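Methyltransferase domain-containing protein (Deinococcus radiodurans, PDB 3M33) is of unknown function but probably acts as a methyltransferase. Local coordinates at residues R51-G56 / A74-S79; A55-G60 / E81-A86; G102-G107 / I125-E130; L108-G113 / P129-P134; V116-P121 / L139-R144. One frame throughout, in Å; residues are numbered along the deposited sequence.

Contact 1. Residues R51-G56 / A74-S79. With SO4 (sulfate ion), chain J.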
# COMPACT_ATOMS: atom_id res chain seq x y z
N ARG A 51 10.35 -14.64 -6.63
CA ARG A 51 8.91 -14.90 -6.68
C ARG A 51 8.19 -13.96 -5.72
O ARG A 51 8.39 -14.02 -4.51
CB ARG A 51 8.59 -16.34 -6.28
CG ARG A 51 9.63 -17.37 -6.72
CD ARG A 51 9.39 -17.87 -8.11
NE ARG A 51 8.30 -18.83 -8.20
CZ ARG A 51 7.92 -19.43 -9.33
NH1 ARG A 51 8.55 -19.15 -10.47
NH2 ARG A 51 6.91 -20.29 -9.33
N VAL A 52 7.32 -13.12 -6.27
CA VAL A 52 6.67 -12.09 -5.49
C VAL A 52 5.19 -12.38 -5.27
O VAL A 52 4.50 -12.86 -6.18
CB VAL A 52 6.81 -10.72 -6.16
CG1 VAL A 52 6.21 -9.62 -5.27
CG2 VAL A 52 8.27 -10.43 -6.45
N LEU A 53 4.71 -12.12 -4.06
CA LEU A 53 3.29 -12.06 -3.77
C LEU A 53 2.94 -10.65 -3.30
O LEU A 53 3.51 -10.15 -2.32
CB LEU A 53 2.91 -13.07 -2.70
CG LEU A 53 1.43 -13.02 -2.32
CD1 LEU A 53 0.57 -13.57 -3.47
CD2 LEU A 53 1.18 -13.83 -1.07
N GLU A 54 2.01 -10.01 -4.01
CA GLU A 54 1.55 -8.68 -3.63
C GLU A 54 0.14 -8.73 -3.08
O GLU A 54 -0.78 -9.15 -3.76
CB GLU A 54 1.59 -7.72 -4.82
CG GLU A 54 1.27 -6.29 -4.43
CD GLU A 54 0.83 -5.41 -5.60
OE1 GLU A 54 0.86 -5.86 -6.77
OE2 GLU A 54 0.46 -4.25 -5.33
N ALA A 55 -0.02 -8.31 -1.83
CA ALA A 55 -1.34 -8.24 -1.21
C ALA A 55 -2.02 -6.91 -1.53
O ALA A 55 -1.44 -5.83 -1.36
CB ALA A 55 -1.23 -8.42 0.31
N GLY A 56 -3.25 -6.98 -2.02
CA GLY A 56 -4.04 -5.80 -2.31
C GLY A 56 -3.56 -5.04 -3.53
O GLY A 56 -3.23 -3.86 -3.42
N ALA A 74 2.90 -12.63 -8.37
CA ALA A 74 1.53 -13.03 -8.07
C ALA A 74 0.90 -11.90 -7.26
O ALA A 74 1.57 -11.25 -6.46
CB ALA A 74 1.52 -14.35 -7.29
N ALA A 75 -0.39 -11.65 -7.46
CA ALA A 75 -1.04 -10.51 -6.82
C ALA A 75 -2.51 -10.82 -6.56
O ALA A 75 -3.14 -11.55 -7.34
CB ALA A 75 -0.91 -9.30 -7.72
N TYR A 76 -3.08 -10.26 -5.49
CA TYR A 76 -4.51 -10.45 -5.27
C TYR A 76 -5.24 -9.25 -4.72
O TYR A 76 -4.67 -8.43 -4.00
CB TYR A 76 -4.79 -11.65 -4.35
CG TYR A 76 -4.33 -11.46 -2.92
CD1 TYR A 76 -5.15 -10.85 -1.98
CD2 TYR A 76 -3.08 -11.91 -2.51
CE1 TYR A 76 -4.74 -10.69 -0.67
CE2 TYR A 76 -2.66 -11.77 -1.20
CZ TYR A 76 -3.49 -11.16 -0.29
OH TYR A 76 -3.07 -11.01 1.01
N ASP A 77 -6.52 -9.16 -5.06
CA ASP A 77 -7.43 -8.22 -4.42
C ASP A 77 -8.85 -8.76 -4.46
O ASP A 77 -9.11 -9.82 -5.05
CB ASP A 77 -7.35 -6.83 -5.05
CG ASP A 77 -7.51 -5.73 -4.00
OD1 ASP A 77 -8.20 -5.98 -2.98
OD2 ASP A 77 -6.92 -4.63 -4.18
N PHE A 78 -9.77 -8.02 -3.84
CA PHE A 78 -11.15 -8.50 -3.69
C PHE A 78 -12.06 -8.22 -4.91
O PHE A 78 -12.77 -9.11 -5.36
CB PHE A 78 -11.80 -7.91 -2.44
CG PHE A 78 -13.24 -8.31 -2.26
CD1 PHE A 78 -13.57 -9.53 -1.70
CD2 PHE A 78 -14.26 -7.46 -2.66
CE1 PHE A 78 -14.90 -9.91 -1.54
CE2 PHE A 78 -15.60 -7.83 -2.50
CZ PHE A 78 -15.91 -9.06 -1.94
N SER A 79 -12.03 -6.99 -5.41
CA SER A 79 -12.95 -6.56 -6.47
C SER A 79 -12.68 -7.21 -7.83
O SER A 79 -11.62 -7.02 -8.41
CB SER A 79 -12.92 -5.04 -6.62
OG SER A 79 -13.68 -4.65 -7.75
S SO4 J . 12.50 -16.59 -4.34
O1 SO4 J . 13.53 -15.57 -4.07
O2 SO4 J . 12.98 -17.53 -5.36
O3 SO4 J . 12.20 -17.33 -3.12
O4 SO4 J . 11.32 -15.92 -4.85
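One face of the Y76 ring is laid against A55: A55 CA stands 4.0 Å from the ring centroid and 24° off the ring normal, a CH-pi contact displaced toward the rim, and G56 N lies over the same face. L53 CD1 comes to the ring's edge, near its plane, 4.1 Å from Y76 CD2. The first torsion of Y76 (chi1 68°) sets CG between the backbone N and the carbonyl carbon, which swings the ring back over the neighbouring strand and brings Y76 OH to 3.3 Å from A55 CB. W98 meets the same ring edge-to-face. Beneath these side chains, strands 51-55 and 74-77 run parallel, their axes 11° apart, as the two strands of a beta-alpha-beta crossover whose helix is 61-66, consistent with the Rossmann-like sheet expected of a methyltransferase domain. The ladder alternates between the two strands: A74 N to V52 O, E54 N to A74 O (2.8 Å), Y76 N to E54 O (3.1 Å), and a weak last rung from G56 N to Y76 O. On the sheet face opposite L53, A74 and Y76, the extended chain of E54 runs past A75, with E54 OE1 4.0 Å from A75 CB and hydrogen-bonded to W73. At the C-terminal end, D77 OD2 sits 3.4 Å from G56 C while accepting hydrogen bonds from Y21 and G58; D77 OD1 takes the F78 N-H on its anti side.

Contact 2. Residues A55-G60 / E81-A86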
# COMPACT_ATOMS: atom_id res chain seq x y z
N ALA A 55 -0.02 -8.31 -1.83
CA ALA A 55 -1.34 -8.24 -1.21
C ALA A 55 -2.02 -6.91 -1.53
O ALA A 55 -1.44 -5.83 -1.36
CB ALA A 55 -1.23 -8.42 0.31
N GLY A 56 -3.25 -6.98 -2.02
CA GLY A 56 -4.04 -5.80 -2.31
C GLY A 56 -3.56 -5.04 -3.53
O GLY A 56 -3.23 -3.86 -3.42
N CYS A 57 -3.54 -5.70 -4.70
CA CYS A 57 -2.90 -5.11 -5.88
C CYS A 57 -3.73 -4.03 -6.56
O CYS A 57 -3.23 -3.32 -7.44
CB CYS A 57 -2.55 -6.19 -6.91
SG CYS A 57 -4.06 -6.99 -7.51
N GLY A 58 -5.00 -3.89 -6.17
CA GLY A 58 -5.83 -2.90 -6.85
C GLY A 58 -5.83 -3.11 -8.36
O GLY A 58 -6.01 -4.25 -8.83
N HIS A 59 -5.62 -2.04 -9.13
CA HIS A 59 -5.67 -2.15 -10.59
C HIS A 59 -4.28 -2.45 -11.19
O HIS A 59 -4.04 -2.21 -12.38
CB HIS A 59 -6.27 -0.87 -11.21
CG HIS A 59 -5.48 0.37 -10.93
ND1 HIS A 59 -5.49 0.99 -9.70
CD2 HIS A 59 -4.63 1.08 -11.70
CE1 HIS A 59 -4.69 2.03 -9.73
NE2 HIS A 59 -4.14 2.11 -10.93
N GLY A 60 -3.38 -2.96 -10.37
CA GLY A 60 -2.06 -3.40 -10.82
C GLY A 60 -0.95 -2.37 -11.03
O GLY A 60 -0.02 -2.61 -11.81
N GLU A 81 -13.99 -6.68 -10.85
CA GLU A 81 -13.86 -5.79 -11.99
C GLU A 81 -12.49 -5.10 -11.95
O GLU A 81 -11.78 -5.03 -12.95
CB GLU A 81 -15.02 -4.77 -12.04
CG GLU A 81 -16.42 -5.40 -12.21
CD GLU A 81 -16.60 -6.16 -13.54
OE1 GLU A 81 -16.39 -5.55 -14.62
OE2 GLU A 81 -16.95 -7.36 -13.51
N LEU A 82 -12.12 -4.62 -10.77
CA LEU A 82 -10.82 -4.03 -10.56
C LEU A 82 -9.70 -4.99 -11.02
O LEU A 82 -8.75 -4.58 -11.68
CB LEU A 82 -10.66 -3.67 -9.09
CG LEU A 82 -9.52 -2.74 -8.76
CD1 LEU A 82 -9.65 -1.41 -9.53
CD2 LEU A 82 -9.48 -2.51 -7.25
N LEU A 83 -9.84 -6.27 -10.69
CA LEU A 83 -8.86 -7.25 -11.14
C LEU A 83 -8.77 -7.36 -12.67
O LEU A 83 -7.70 -7.64 -13.21
CB LEU A 83 -9.12 -8.61 -10.52
CG LEU A 83 -8.96 -8.64 -9.00
CD1 LEU A 83 -9.22 -10.05 -8.47
CD2 LEU A 83 -7.58 -8.17 -8.60
N LYS A 84 -9.88 -7.12 -13.38
CA LYS A 84 -9.83 -7.08 -14.84
C LYS A 84 -8.83 -6.03 -15.35
O LYS A 84 -8.04 -6.30 -16.25
CB LYS A 84 -11.22 -6.82 -15.44
CG LYS A 84 -12.17 -7.98 -15.29
CD LYS A 84 -13.51 -7.69 -15.97
CE LYS A 84 -14.49 -8.82 -15.70
NZ LYS A 84 -15.86 -8.47 -16.17
N LEU A 85 -8.88 -4.83 -14.76
CA LEU A 85 -7.90 -3.79 -15.07
C LEU A 85 -6.49 -4.23 -14.70
O LEU A 85 -5.53 -3.96 -15.44
CB LEU A 85 -8.22 -2.50 -14.32
CG LEU A 85 -9.62 -2.00 -14.62
CD1 LEU A 85 -9.93 -0.73 -13.83
CD2 LEU A 85 -9.72 -1.76 -16.13
N ALA A 86 -6.36 -4.90 -13.57
CA ALA A 86 -5.02 -5.32 -13.16
C ALA A 86 -4.43 -6.31 -14.17
O ALA A 86 -3.27 -6.21 -14.53
CB ALA A 86 -5.01 -5.89 -11.73
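The glycine-bearing turn after strand 51-55 rests on helix 80-89, and G58 and H59 meet the helix through L82, L85 and A86. L82 supplies two branches: CD2 lies 3.7 Å from G58 CA, while CD1 reaches 3.8 Å from H59 CB. With CG anti to the backbone N (chi1 -165°), the leucine is turned along the helix surface toward the loop. A86 CB fits against the two peptide groups on either side of H59, 3.5 Å from G58 O and 3.6 Å from G60 N, and A86 CA makes a CA-H...O contact with H59 O at 3.4 Å, the angle at hydrogen being 148°. No conventional hydrogen bond joins the two segments, so their fit depends on close van der Waals contact. The loop forms a type II' turn from C57 to G60, closed by G60 N to C57 O at 3.0 Å, and G60 is the N-cap of helix 61-66. G58, G60 and A63 match the GxGxxA pattern of Rossmann-type folds, consistent with the glycine-rich turn that in related methyltransferases borders the cofactor pocket. Glycine suits the backbone here: G58 and G60 both have positive phi, and A86 comes close to the backbone of G60. Deeper in, C57 SG packs 3.9 Å from L83 CD2. Toward the outer side, H59 CB touches L85 CB, but the imidazole leads away from the helix. Around the pair, N89 ND2 donates to H59 O, and L18 of helix 9-18 packs on L82, L85 and H59.

Contact 3. Residues G102-G107 / I125-E130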
# COMPACT_ATOMS: atom_id res chain seq x y z
N GLY A 102 -9.41 -17.41 5.06
CA GLY A 102 -9.65 -18.81 4.78
C GLY A 102 -8.50 -19.42 4.00
O GLY A 102 -7.37 -18.96 4.12
N GLU A 103 -8.77 -20.44 3.21
CA GLU A 103 -7.70 -21.12 2.48
C GLU A 103 -7.13 -20.25 1.36
O GLU A 103 -7.81 -19.37 0.82
CB GLU A 103 -8.18 -22.47 1.94
CG GLU A 103 -8.26 -23.54 3.02
CD GLU A 103 -8.96 -24.80 2.56
OE1 GLU A 103 -9.13 -24.98 1.33
OE2 GLU A 103 -9.33 -25.63 3.43
N LEU A 104 -5.87 -20.50 1.02
CA LEU A 104 -5.22 -19.78 -0.06
C LEU A 104 -5.91 -20.11 -1.38
O LEU A 104 -6.35 -21.23 -1.58
CB LEU A 104 -3.75 -20.16 -0.15
CG LEU A 104 -2.95 -20.12 1.15
CD1 LEU A 104 -1.58 -20.74 0.93
CD2 LEU A 104 -2.85 -18.69 1.66
N PRO A 105 -5.99 -19.12 -2.27
CA PRO A 105 -6.52 -19.36 -3.61
C PRO A 105 -5.80 -20.53 -4.24
O PRO A 105 -4.58 -20.66 -4.09
CB PRO A 105 -6.15 -18.08 -4.35
CG PRO A 105 -6.09 -17.05 -3.31
CD PRO A 105 -5.56 -17.73 -2.09
N ALA A 106 -6.55 -21.38 -4.93
CA ALA A 106 -5.95 -22.50 -5.62
C ALA A 106 -5.02 -21.95 -6.69
O ALA A 106 -5.37 -21.01 -7.40
CB ALA A 106 -7.03 -23.38 -6.24
N GLY A 107 -3.83 -22.52 -6.78
CA GLY A 107 -2.89 -22.09 -7.79
C GLY A 107 -2.03 -20.90 -7.42
O GLY A 107 -1.26 -20.42 -8.25
N ILE A 125 0.34 -10.91 7.09
CA ILE A 125 1.51 -11.19 7.93
C ILE A 125 1.31 -12.51 8.66
O ILE A 125 2.23 -13.31 8.80
CB ILE A 125 1.76 -10.04 8.94
CG1 ILE A 125 2.26 -8.79 8.20
CG2 ILE A 125 2.79 -10.45 10.00
CD1 ILE A 125 2.30 -7.54 9.07
N LEU A 126 0.08 -12.75 9.11
CA LEU A 126 -0.20 -13.94 9.89
C LEU A 126 -0.21 -15.20 9.02
O LEU A 126 -0.17 -16.31 9.54
CB LEU A 126 -1.51 -13.76 10.66
CG LEU A 126 -1.45 -12.64 11.69
CD1 LEU A 126 -2.82 -12.38 12.34
CD2 LEU A 126 -0.40 -12.98 12.75
N ARG A 127 -0.23 -15.04 7.70
CA ARG A 127 -0.12 -16.18 6.80
C ARG A 127 1.31 -16.41 6.29
O ARG A 127 1.56 -17.32 5.47
CB ARG A 127 -1.07 -16.03 5.60
CG ARG A 127 -2.48 -15.57 5.97
CD ARG A 127 -3.14 -16.58 6.92
NE ARG A 127 -3.34 -17.87 6.26
CZ ARG A 127 -4.40 -18.16 5.51
NH1 ARG A 127 -5.36 -17.25 5.35
NH2 ARG A 127 -4.52 -19.35 4.94
N LEU A 128 2.27 -15.60 6.76
CA LEU A 128 3.66 -15.73 6.28
C LEU A 128 4.25 -17.14 6.42
O LEU A 128 4.96 -17.61 5.52
CB LEU A 128 4.57 -14.66 6.91
CG LEU A 128 4.38 -13.25 6.35
CD1 LEU A 128 5.19 -12.21 7.11
CD2 LEU A 128 4.73 -13.24 4.88
N PRO A 129 3.97 -17.83 7.54
CA PRO A 129 4.44 -19.21 7.65
C PRO A 129 3.96 -20.09 6.49
O PRO A 129 4.66 -21.03 6.11
CB PRO A 129 3.84 -19.70 8.97
CG PRO A 129 3.67 -18.44 9.79
CD PRO A 129 3.27 -17.38 8.76
N GLU A 130 2.79 -19.81 5.93
CA GLU A 130 2.30 -20.61 4.79
C GLU A 130 2.77 -20.08 3.43
O GLU A 130 2.71 -20.80 2.43
CB GLU A 130 0.77 -20.68 4.80
CG GLU A 130 0.18 -21.05 6.14
CD GLU A 130 -1.27 -20.61 6.28
OE1 GLU A 130 -1.57 -19.86 7.24
OE2 GLU A 130 -2.10 -21.02 5.43
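R127 reaches across to G102 and holds its carbonyl oxygen end-on, both terminal nitrogens donating to the one atom: R127 NH1 to G102 O at 2.9 Å and R127 NH2 to G102 O at 3.0 Å. The oxygen lies near the guanidinium plane, and the NH1 bond also lies in the carbonyl plane, whereas NH2 is tilted out of it. On its other edge E130, three residues on in the same segment, forms a side-on salt bridge: R127 NE to E130 OE1 at 2.8 Å, met from above the carboxylate plane, and R127 NH2 to E130 OE2 at 3.0 Å on the syn side. NH2 is therefore shared between carbonyl and carboxylate, and four bonds fix the rotation of the guanidinium. To reach this position the arginine folds back, bent at chi2 (-60°) and chi3 (-65°). This polar grip is the close part of the contact. The apolar part is looser: L104 CD2 lies over one guanidinium face, 3.7 Å from R127 NH2, while L104 CG stays 4.5 Å from E130 OE2. G102, E103 and E130 belong to the solvent-exposed side, where E103 directs its CB away from R127. The contact joins the loop between strands 94-97 and 112-118 to the start of helix 128-131; W98 packs on L104, P105 and R127, and behind the helix L128 leans on F138 of strand 136-142 and on L154 of helix 149-156.

Contact 4. Residues L108-G113 / P129-P134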
# COMPACT_ATOMS: atom_id res chain seq x y z
N LEU A 108 -2.15 -20.42 -6.18
CA LEU A 108 -1.43 -19.21 -5.76
C LEU A 108 0.06 -19.33 -6.07
O LEU A 108 0.66 -18.42 -6.63
CB LEU A 108 -1.63 -18.90 -4.27
CG LEU A 108 -1.12 -17.51 -3.88
CD1 LEU A 108 -1.91 -16.45 -4.62
CD2 LEU A 108 -1.16 -17.26 -2.38
N GLY A 109 0.65 -20.47 -5.73
CA GLY A 109 2.03 -20.74 -6.10
C GLY A 109 3.09 -20.44 -5.05
O GLY A 109 4.25 -20.25 -5.40
N ALA A 110 2.70 -20.39 -3.77
CA ALA A 110 3.67 -20.35 -2.69
C ALA A 110 4.69 -21.48 -2.91
O ALA A 110 4.35 -22.49 -3.52
CB ALA A 110 2.98 -20.52 -1.33
N PRO A 111 5.92 -21.32 -2.40
CA PRO A 111 6.39 -20.25 -1.51
C PRO A 111 6.92 -19.05 -2.28
O PRO A 111 7.24 -19.17 -3.47
CB PRO A 111 7.54 -20.92 -0.74
CG PRO A 111 7.97 -22.09 -1.60
CD PRO A 111 7.04 -22.20 -2.78
N PHE A 112 7.01 -17.91 -1.61
CA PHE A 112 7.47 -16.68 -2.24
C PHE A 112 8.72 -16.13 -1.54
O PHE A 112 8.89 -16.32 -0.33
CB PHE A 112 6.35 -15.63 -2.19
CG PHE A 112 5.12 -16.02 -2.94
CD1 PHE A 112 5.04 -15.82 -4.32
CD2 PHE A 112 4.03 -16.57 -2.28
CE1 PHE A 112 3.90 -16.18 -5.03
CE2 PHE A 112 2.87 -16.93 -2.98
CZ PHE A 112 2.80 -16.74 -4.36
N GLY A 113 9.58 -15.47 -2.30
CA GLY A 113 10.75 -14.83 -1.71
C GLY A 113 10.47 -13.41 -1.24
O GLY A 113 11.21 -12.84 -0.44
N PRO A 129 3.97 -17.83 7.54
CA PRO A 129 4.44 -19.21 7.65
C PRO A 129 3.96 -20.09 6.49
O PRO A 129 4.66 -21.03 6.11
CB PRO A 129 3.84 -19.70 8.97
CG PRO A 129 3.67 -18.44 9.79
CD PRO A 129 3.27 -17.38 8.76
N GLU A 130 2.79 -19.81 5.93
CA GLU A 130 2.30 -20.61 4.79
C GLU A 130 2.77 -20.08 3.43
O GLU A 130 2.71 -20.80 2.43
CB GLU A 130 0.77 -20.68 4.80
CG GLU A 130 0.18 -21.05 6.14
CD GLU A 130 -1.27 -20.61 6.28
OE1 GLU A 130 -1.57 -19.86 7.24
OE2 GLU A 130 -2.10 -21.02 5.43
N LEU A 131 3.23 -18.84 3.39
CA LEU A 131 3.49 -18.17 2.12
C LEU A 131 4.96 -18.01 1.78
O LEU A 131 5.33 -17.97 0.61
CB LEU A 131 2.81 -16.79 2.10
CG LEU A 131 1.29 -16.78 2.13
CD1 LEU A 131 0.81 -15.37 2.26
CD2 LEU A 131 0.74 -17.42 0.87
N ALA A 132 5.80 -17.90 2.81
CA ALA A 132 7.20 -17.51 2.62
C ALA A 132 8.18 -18.67 2.45
O ALA A 132 8.18 -19.62 3.23
CB ALA A 132 7.65 -16.60 3.76
N ALA A 133 9.04 -18.56 1.45
CA ALA A 133 10.21 -19.41 1.34
C ALA A 133 11.14 -19.01 2.48
O ALA A 133 10.97 -17.93 3.06
CB ALA A 133 10.90 -19.20 0.01
N PRO A 134 12.13 -19.86 2.81
CA PRO A 134 13.12 -19.47 3.81
C PRO A 134 13.93 -18.28 3.29
O PRO A 134 14.27 -18.22 2.10
CB PRO A 134 14.03 -20.70 3.92
CG PRO A 134 13.27 -21.82 3.28
CD PRO A 134 12.43 -21.17 2.22
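L131 pushes its CD2 methyl into a hollow lined by L108, A110 and F112. The closest meeting is with L108 CD2 at 3.8 Å, the two leucine side chains crossing at about a right angle; A110 CB and F112 CE2 each lie 4.4 Å from L131 CD2. The hollow continues onto strand 51-55, where L53 touches L108, F112 and L131. The first torsion of L131 (chi1 -66°), with CG anti to the carbonyl carbon, carries the branched end inward while its carbonyl points roughly across that direction, to the backbone of F112. There F112 N donates to L131 O at 2.8 Å, and the same oxygen lies at the edge of the F112 ring. G109 O sits over one ring face. A second, smaller fit follows: P111, after its cis peptide, presents CB to A133, 3.8 Å from A133 CB, and A133 N returns a hydrogen bond to F112 O at 2.9 Å. These bonds flank a single parallel bridge, F112 with A132, whose side chains diverge. The bridge joins the first residue of strand 112-118 to the chain leaving helix 128-131, the helix-to-strand return of a beta-alpha-beta crossover, consistent with a Rossmann-like domain.

Contact 5. Residues V116-P121 / L139-R144. With SO4 (sulfate ion), chain F.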
# COMPACT_ATOMS: atom_id res chain seq x y z
N VAL A 116 4.78 -8.38 -0.53
CA VAL A 116 4.81 -6.94 -0.49
C VAL A 116 3.40 -6.35 -0.37
O VAL A 116 2.42 -6.93 -0.87
CB VAL A 116 5.53 -6.38 -1.73
CG1 VAL A 116 4.77 -6.73 -2.98
CG2 VAL A 116 5.68 -4.88 -1.62
N SER A 117 3.28 -5.22 0.32
CA SER A 117 1.98 -4.57 0.45
C SER A 117 2.14 -3.07 0.56
O SER A 117 2.70 -2.57 1.54
CB SER A 117 1.25 -5.09 1.68
OG SER A 117 0.04 -4.38 1.88
N ARG A 118 1.64 -2.34 -0.44
CA ARG A 118 1.68 -0.89 -0.38
C ARG A 118 0.36 -0.40 0.19
O ARG A 118 -0.63 -0.31 -0.53
CB ARG A 118 1.93 -0.27 -1.76
CG ARG A 118 2.04 1.27 -1.73
CD ARG A 118 1.96 1.93 -3.13
NE ARG A 118 3.02 1.50 -4.04
CZ ARG A 118 4.22 2.08 -4.15
NH1 ARG A 118 4.55 3.14 -3.39
NH2 ARG A 118 5.10 1.61 -5.02
N ARG A 119 0.33 -0.12 1.49
CA ARG A 119 -0.89 0.37 2.15
C ARG A 119 -2.04 -0.62 2.02
O ARG A 119 -3.22 -0.25 2.02
CB ARG A 119 -1.27 1.75 1.59
CG ARG A 119 -0.13 2.79 1.80
CD ARG A 119 -0.21 3.99 0.84
NE ARG A 119 -1.39 4.82 1.06
CZ ARG A 119 -1.51 6.10 0.69
NH1 ARG A 119 -0.51 6.74 0.07
NH2 ARG A 119 -2.65 6.75 0.95
N GLY A 120 -1.69 -1.89 1.90
CA GLY A 120 -2.66 -2.94 1.69
C GLY A 120 -2.94 -3.70 2.96
O GLY A 120 -2.70 -3.18 4.05
N PRO A 121 -3.45 -4.93 2.84
CA PRO A 121 -3.77 -5.79 3.99
C PRO A 121 -2.55 -6.04 4.87
O PRO A 121 -1.42 -6.12 4.35
CB PRO A 121 -4.21 -7.11 3.33
CG PRO A 121 -4.73 -6.71 1.99
CD PRO A 121 -3.82 -5.56 1.56
N LEU A 139 7.67 -6.78 2.85
CA LEU A 139 7.87 -5.36 2.69
C LEU A 139 6.52 -4.63 2.72
O LEU A 139 5.60 -4.97 1.97
CB LEU A 139 8.62 -5.07 1.38
CG LEU A 139 8.77 -3.59 1.01
CD1 LEU A 139 9.62 -2.88 2.06
CD2 LEU A 139 9.37 -3.44 -0.37
N TYR A 140 6.42 -3.61 3.57
CA TYR A 140 5.16 -2.88 3.77
C TYR A 140 5.36 -1.38 3.93
O TYR A 140 6.35 -0.93 4.52
CB TYR A 140 4.45 -3.43 5.02
CG TYR A 140 3.23 -2.64 5.48
CD1 TYR A 140 1.98 -2.87 4.93
CD2 TYR A 140 3.34 -1.69 6.50
CE1 TYR A 140 0.85 -2.16 5.36
CE2 TYR A 140 2.22 -0.98 6.94
CZ TYR A 140 0.98 -1.22 6.36
OH TYR A 140 -0.14 -0.53 6.76
N VAL A 141 4.43 -0.59 3.40
CA VAL A 141 4.35 0.82 3.78
C VAL A 141 2.91 1.16 4.16
O VAL A 141 1.97 0.81 3.45
CB VAL A 141 4.91 1.80 2.71
CG1 VAL A 141 4.09 1.75 1.43
CG2 VAL A 141 4.91 3.24 3.27
N GLY A 142 2.74 1.81 5.31
CA GLY A 142 1.41 2.09 5.83
C GLY A 142 1.12 3.56 5.67
O GLY A 142 2.04 4.34 5.58
N PRO A 143 -0.17 3.94 5.68
CA PRO A 143 -0.53 5.32 5.34
C PRO A 143 -0.50 6.27 6.55
O PRO A 143 -1.08 7.35 6.48
CB PRO A 143 -1.95 5.17 4.81
CG PRO A 143 -2.51 4.02 5.61
CD PRO A 143 -1.35 3.11 5.95
N ARG A 144 0.17 5.87 7.62
CA ARG A 144 0.26 6.72 8.82
C ARG A 144 1.65 6.57 9.38
O ARG A 144 2.37 5.64 9.00
CB ARG A 144 -0.72 6.25 9.90
CG ARG A 144 -2.16 6.65 9.68
CD ARG A 144 -3.09 5.80 10.56
NE ARG A 144 -4.04 5.06 9.73
CZ ARG A 144 -4.06 3.73 9.60
NH1 ARG A 144 -3.20 2.98 10.28
NH2 ARG A 144 -4.96 3.16 8.81
S SO4 F . -4.98 4.13 2.46
O1 SO4 F . -3.75 4.78 2.06
O2 SO4 F . -6.05 4.51 1.54
O3 SO4 F . -4.78 2.68 2.45
O4 SO4 F . -5.34 4.54 3.82
O HOH W 1 -2.16 -0.70 5.29
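R119 and P143 meet beside a sulfate ion, probably from the crystallisation liquor. R119 CG is anti to the carbonyl carbon, 3.3 Å from V141 O; a bend at chi3 (66°) then turns the guanidinium edge to the ion. R119 NE and NH2 both donate to sulfate O1, at 2.6 Å from NE, and P143 CB touches that same oxygen. R119 NH1 has its own partner in E35, which also pairs with R118. The side chain of R118 lies alongside V141, CG to V141 CG1 3.8 Å, before chi3 bends it toward D62 and D39. On the same sheet face V116 CG2 and L139 CD2 lie side by side, 4.2 Å apart. The opposite face carries S117 and Y140. The extended first torsion of Y140 (chi1 171°) runs the ring along S117, with CD1 3.9 Å from S117 OG, and puts its edge near G120 O. A water bridges G120 O and Y140 OH, donating to the carbonyl at 2.8 Å. S117 OG accepts a weak bond from G120 N, bracing the turn after the strand. Backbone rungs S117 N to L139 O (2.9 Å), V141 N to S117 O and R119 N to V141 O (2.7 Å) join strands 112-118 and 136-142, whose segments 116-118 and 139-142 run parallel, 13° apart. Neighbouring parallel strands with loops at their C-terminal ends are consistent with a Rossmann-like methyltransferase sheet; in that fold the ligand pocket commonly lies at this end, but the sulfate indicates only that R119 can hold an anion.

From the N terminus, contact 1 closes the crossover from strand 51-55 through helix 61-66 to strand 72-77. Contact 2 starts from the same stretch, sharing A55 and G56, and carries the closure on to helix 80-89; the two touch at the glycine turn. Contacts 3, 4 and 5 come later in the chain. Contact 4 opens inside the loop closed by contact 3 and ends on an overlapping stretch, the two sharing P129 and E130 on helix 128-131. Contact 5 crosses both, tying strand 112-118 to strand 136-142. Strand 51-55 links the two halves, pairing with strand 112-118 through L53 O to V116 N and R51 O to G113 N.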